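Local structure of putative glutathionylspermidine synthase (Methylobacillus flagellatus, 3N6X) at residues A[110-124]-A[320-334]. The protein probably acts as an ATP-dependent ligase of the circularly permuted ATP-grasp type, possibly in glutathionylspermidine synthesis. Residues are numbered along the deposited sequence; the frame is centred on the assembly and turned at random.
Sequences EIIKAGIVPSSILAN and DKDTYIYVPEMIRFY
Ile-111 faces Phe-333 at one end and Asn-124 meets Asp-320 at the other, the backbones of 110-124 and 320-334 running antiparallel, with CA atoms 6.8 Å apart between Val-117 and Tyr-326. CG of Phe-333 is anti to the backbone N (chi1 -175°), which sends the ring out to the short helix 110-113, where CA of Ile-111 sits over one face, 4.2 Å from the ring centroid, in a CH-pi contact. CD1 of Ile-116 reaches CD1 of Phe-333 at 3.5 Å, and CB of Ala-114 lies near CE1. Trimming Phe-333 to an alanine would probably open a gap between Ile-111, Ala-114 and Ile-116. Ile-111 also crosses Tyr-334 at about a right angle, its CD1 3.8 Å from CE2 of the ring; the hydroxyl of that tyrosine bonds to Asp-104, whose carboxylate also takes the backbone N of Glu-110 and Ile-111. The contact thus ties helix 327-335 of this ATP-grasp chain to the segment following helix 81-105, which itself touches Met-330 through Phe-101. Farther along, Pro-118 comes from the opposite direction and lies obliquely to the Tyr-326 ring, its CD 3.5 Å from CZ of Tyr-326, while CD1 of Ile-121 packs against OG1 and CG2 of Thr-323, whose hydroxyl is hydrogen-bonded to the carbonyl O of Val-317. At the far end ND2 of Asn-124 gives a weak hydrogen bond to OD2 of Asp-320 (3.0 Å), amide and carboxylate planes perpendicular; OD2 also accepts from N of Asp-322, closing an Asx turn, and OD1 of Asn-124 accepts from the backbone N of Gln-126.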
# COMPACT_ATOMS: atom_id res chain seq x y z
N GLU A 110 -1.23 -25.10 10.83
CA GLU A 110 -2.57 -25.67 10.97
C GLU A 110 -3.40 -25.56 9.68
O GLU A 110 -4.15 -26.49 9.37
CB GLU A 110 -3.34 -25.02 12.15
CG GLU A 110 -2.77 -25.35 13.54
CD GLU A 110 -2.68 -26.82 13.95
OE1 GLU A 110 -3.35 -27.67 13.33
OE2 GLU A 110 -1.96 -27.10 14.94
N ILE A 111 -3.28 -24.42 8.95
CA ILE A 111 -4.02 -24.19 7.70
C ILE A 111 -3.58 -25.14 6.57
O ILE A 111 -4.37 -25.42 5.67
CB ILE A 111 -3.99 -22.69 7.28
CG1 ILE A 111 -5.15 -22.37 6.27
CG2 ILE A 111 -2.59 -22.28 6.72
CD1 ILE A 111 -5.58 -20.88 6.15
N ILE A 112 -2.31 -25.61 6.60
CA ILE A 112 -1.80 -26.56 5.60
C ILE A 112 -2.30 -27.98 5.96
O ILE A 112 -2.83 -28.67 5.10
CB ILE A 112 -0.25 -26.49 5.45
CG1 ILE A 112 0.21 -25.06 5.00
CG2 ILE A 112 0.25 -27.56 4.46
CD1 ILE A 112 1.77 -24.81 5.00
N LYS A 113 -2.21 -28.35 7.26
CA LYS A 113 -2.69 -29.64 7.77
C LYS A 113 -4.20 -29.81 7.55
O LYS A 113 -4.66 -30.93 7.36
CB LYS A 113 -2.34 -29.82 9.26
CG LYS A 113 -0.84 -29.81 9.52
CD LYS A 113 -0.51 -29.77 11.01
CE LYS A 113 0.97 -29.97 11.26
NZ LYS A 113 1.33 -29.71 12.68
N ALA A 114 -4.97 -28.68 7.58
CA ALA A 114 -6.42 -28.69 7.34
C ALA A 114 -6.77 -28.77 5.83
O ALA A 114 -7.95 -28.84 5.47
CB ALA A 114 -7.08 -27.47 7.98
N GLY A 115 -5.73 -28.77 4.98
CA GLY A 115 -5.88 -28.87 3.53
C GLY A 115 -6.34 -27.60 2.82
O GLY A 115 -6.47 -27.60 1.59
N ILE A 116 -6.54 -26.50 3.57
CA ILE A 116 -7.03 -25.22 3.03
C ILE A 116 -5.98 -24.51 2.16
O ILE A 116 -6.30 -24.05 1.05
CB ILE A 116 -7.66 -24.34 4.13
CG1 ILE A 116 -8.97 -24.97 4.63
CG2 ILE A 116 -7.88 -22.90 3.64
CD1 ILE A 116 -9.19 -24.88 6.05
N VAL A 117 -4.73 -24.44 2.63
CA VAL A 117 -3.64 -23.89 1.83
C VAL A 117 -2.73 -25.05 1.44
O VAL A 117 -2.33 -25.82 2.30
CB VAL A 117 -2.86 -22.75 2.57
CG1 VAL A 117 -1.60 -22.35 1.80
CG2 VAL A 117 -3.76 -21.53 2.80
N PRO A 118 -2.47 -25.25 0.12
CA PRO A 118 -1.60 -26.37 -0.30
C PRO A 118 -0.19 -26.27 0.28
O PRO A 118 0.28 -25.17 0.56
CB PRO A 118 -1.55 -26.23 -1.83
CG PRO A 118 -2.71 -25.39 -2.18
CD PRO A 118 -2.93 -24.46 -1.03
N SER A 119 0.50 -27.41 0.38
CA SER A 119 1.89 -27.46 0.87
C SER A 119 2.87 -26.85 -0.15
O SER A 119 4.01 -26.58 0.19
CB SER A 119 2.30 -28.89 1.22
OG SER A 119 2.66 -29.62 0.06
N SER A 120 2.41 -26.61 -1.40
CA SER A 120 3.25 -26.00 -2.44
C SER A 120 3.69 -24.59 -2.07
O SER A 120 4.70 -24.11 -2.58
CB SER A 120 2.54 -26.01 -3.79
OG SER A 120 1.25 -25.42 -3.71
N ILE A 121 2.97 -23.94 -1.11
CA ILE A 121 3.32 -22.62 -0.59
C ILE A 121 4.76 -22.63 -0.01
O ILE A 121 5.43 -21.60 -0.02
CB ILE A 121 2.26 -22.12 0.47
CG1 ILE A 121 2.37 -20.62 0.70
CG2 ILE A 121 2.36 -22.90 1.80
CD1 ILE A 121 1.09 -19.96 0.90
N LEU A 122 5.22 -23.79 0.46
CA LEU A 122 6.55 -23.96 1.04
C LEU A 122 7.67 -23.95 -0.03
O LEU A 122 8.85 -23.92 0.32
CB LEU A 122 6.61 -25.24 1.90
CG LEU A 122 5.55 -25.36 3.00
CD1 LEU A 122 5.71 -26.65 3.78
CD2 LEU A 122 5.60 -24.17 3.94
N ALA A 123 7.28 -23.94 -1.33
CA ALA A 123 8.23 -23.82 -2.45
C ALA A 123 8.50 -22.33 -2.74
O ALA A 123 9.43 -22.01 -3.48
CB ALA A 123 7.68 -24.51 -3.70
N ASN A 124 7.69 -21.43 -2.15
CA ASN A 124 7.81 -20.00 -2.35
C ASN A 124 9.12 -19.47 -1.77
O ASN A 124 9.46 -19.76 -0.62
CB ASN A 124 6.62 -19.26 -1.75
CG ASN A 124 6.37 -17.93 -2.38
OD1 ASN A 124 7.24 -17.05 -2.41
ND2 ASN A 124 5.18 -17.76 -2.91
N ASP A 320 2.69 -12.49 -1.64
CA ASP A 320 3.07 -13.05 -2.94
C ASP A 320 1.81 -13.33 -3.79
O ASP A 320 0.78 -13.73 -3.25
CB ASP A 320 3.87 -14.35 -2.76
CG ASP A 320 4.38 -14.91 -4.07
OD1 ASP A 320 5.43 -14.42 -4.55
OD2 ASP A 320 3.69 -15.77 -4.66
N LYS A 321 1.91 -13.12 -5.11
CA LYS A 321 0.81 -13.30 -6.05
C LYS A 321 0.13 -14.69 -5.94
O LYS A 321 -1.09 -14.78 -6.10
CB LYS A 321 1.26 -12.98 -7.50
CG LYS A 321 1.58 -14.19 -8.39
CD LYS A 321 3.06 -14.58 -8.37
CE LYS A 321 3.51 -15.19 -9.68
NZ LYS A 321 2.89 -16.51 -9.95
N ASP A 322 0.90 -15.74 -5.58
CA ASP A 322 0.35 -17.09 -5.43
C ASP A 322 -0.38 -17.32 -4.11
O ASP A 322 -1.15 -18.28 -3.99
CB ASP A 322 1.42 -18.16 -5.64
CG ASP A 322 1.91 -18.27 -7.08
OD1 ASP A 322 1.09 -18.04 -8.01
OD2 ASP A 322 3.09 -18.61 -7.28
N THR A 323 -0.15 -16.46 -3.10
CA THR A 323 -0.81 -16.62 -1.80
C THR A 323 -2.09 -15.78 -1.74
O THR A 323 -3.02 -16.15 -1.04
CB THR A 323 0.15 -16.30 -0.66
OG1 THR A 323 1.36 -17.02 -0.86
CG2 THR A 323 -0.41 -16.64 0.70
N TYR A 324 -2.11 -14.67 -2.49
CA TYR A 324 -3.22 -13.72 -2.56
C TYR A 324 -4.59 -14.40 -2.68
O TYR A 324 -5.56 -13.97 -2.05
CB TYR A 324 -3.00 -12.74 -3.75
CG TYR A 324 -4.20 -11.89 -4.09
CD1 TYR A 324 -4.50 -10.74 -3.35
CD2 TYR A 324 -5.05 -12.23 -5.14
CE1 TYR A 324 -5.61 -9.95 -3.67
CE2 TYR A 324 -6.17 -11.46 -5.45
CZ TYR A 324 -6.44 -10.31 -4.72
OH TYR A 324 -7.55 -9.56 -5.02
N ILE A 325 -4.66 -15.49 -3.46
CA ILE A 325 -5.92 -16.17 -3.72
C ILE A 325 -6.50 -16.90 -2.49
O ILE A 325 -7.69 -17.21 -2.48
CB ILE A 325 -5.81 -17.06 -4.98
CG1 ILE A 325 -4.81 -18.22 -4.77
CG2 ILE A 325 -5.44 -16.20 -6.24
CD1 ILE A 325 -4.89 -19.34 -5.83
N TYR A 326 -5.67 -17.15 -1.46
CA TYR A 326 -6.11 -17.86 -0.24
C TYR A 326 -6.56 -16.94 0.89
O TYR A 326 -7.03 -17.42 1.91
CB TYR A 326 -5.00 -18.81 0.25
CG TYR A 326 -4.58 -19.81 -0.81
CD1 TYR A 326 -5.44 -20.82 -1.23
CD2 TYR A 326 -3.33 -19.71 -1.42
CE1 TYR A 326 -5.06 -21.71 -2.24
CE2 TYR A 326 -2.94 -20.61 -2.41
CZ TYR A 326 -3.82 -21.59 -2.84
OH TYR A 326 -3.44 -22.46 -3.82
N VAL A 327 -6.41 -15.62 0.71
CA VAL A 327 -6.75 -14.65 1.76
C VAL A 327 -8.20 -14.76 2.27
O VAL A 327 -8.37 -14.92 3.48
CB VAL A 327 -6.29 -13.19 1.44
CG1 VAL A 327 -6.64 -12.24 2.58
CG2 VAL A 327 -4.79 -13.15 1.17
N PRO A 328 -9.24 -14.87 1.39
CA PRO A 328 -10.61 -15.08 1.91
C PRO A 328 -10.74 -16.33 2.79
O PRO A 328 -11.44 -16.29 3.80
CB PRO A 328 -11.46 -15.18 0.63
CG PRO A 328 -10.69 -14.47 -0.39
CD PRO A 328 -9.25 -14.72 -0.08
N GLU A 329 -10.00 -17.42 2.44
CA GLU A 329 -10.00 -18.66 3.23
C GLU A 329 -9.27 -18.49 4.56
O GLU A 329 -9.64 -19.16 5.54
CB GLU A 329 -9.40 -19.84 2.43
CG GLU A 329 -10.32 -20.41 1.36
CD GLU A 329 -11.75 -20.70 1.79
OE1 GLU A 329 -11.95 -21.25 2.90
OE2 GLU A 329 -12.67 -20.38 1.01
N MSE A 330 -8.23 -17.59 4.62
CA MSE A 330 -7.55 -17.29 5.89
C MSE A 330 -8.53 -16.62 6.85
O MSE A 330 -8.51 -16.92 8.04
CB MSE A 330 -6.37 -16.35 5.67
CG MSE A 330 -5.25 -16.92 4.82
SE MSE A 330 -3.96 -15.47 4.43
CE MSE A 330 -3.01 -16.34 3.05
N ILE A 331 -9.34 -15.67 6.35
CA ILE A 331 -10.33 -14.96 7.17
C ILE A 331 -11.33 -15.98 7.79
O ILE A 331 -11.49 -15.99 9.00
CB ILE A 331 -11.04 -13.81 6.39
CG1 ILE A 331 -10.04 -12.69 6.02
CG2 ILE A 331 -12.24 -13.25 7.18
CD1 ILE A 331 -10.43 -11.86 4.77
N ARG A 332 -11.87 -16.89 6.98
CA ARG A 332 -12.78 -17.95 7.45
C ARG A 332 -12.09 -18.88 8.43
O ARG A 332 -12.64 -19.14 9.49
CB ARG A 332 -13.34 -18.76 6.26
CG ARG A 332 -14.11 -17.91 5.27
CD ARG A 332 -14.72 -18.72 4.17
NE ARG A 332 -15.69 -17.92 3.43
CZ ARG A 332 -15.49 -17.45 2.20
NH1 ARG A 332 -14.39 -17.76 1.53
NH2 ARG A 332 -16.41 -16.69 1.63
N PHE A 333 -10.86 -19.33 8.12
CA PHE A 333 -10.12 -20.27 8.98
C PHE A 333 -9.69 -19.65 10.33
O PHE A 333 -9.93 -20.25 11.38
CB PHE A 333 -8.91 -20.87 8.23
CG PHE A 333 -8.15 -21.94 8.99
CD1 PHE A 333 -8.64 -23.25 9.07
CD2 PHE A 333 -6.95 -21.65 9.63
CE1 PHE A 333 -7.94 -24.24 9.77
CE2 PHE A 333 -6.25 -22.64 10.33
CZ PHE A 333 -6.75 -23.93 10.40
N TYR A 334 -9.03 -18.49 10.32
CA TYR A 334 -8.50 -17.89 11.55
C TYR A 334 -9.50 -17.14 12.36
O TYR A 334 -9.37 -17.09 13.58
CB TYR A 334 -7.28 -16.99 11.26
CG TYR A 334 -6.13 -17.76 10.65
CD1 TYR A 334 -5.44 -18.73 11.38
CD2 TYR A 334 -5.74 -17.55 9.33
CE1 TYR A 334 -4.39 -19.45 10.81
CE2 TYR A 334 -4.74 -18.30 8.74
CZ TYR A 334 -4.06 -19.25 9.48
OH TYR A 334 -3.04 -19.95 8.90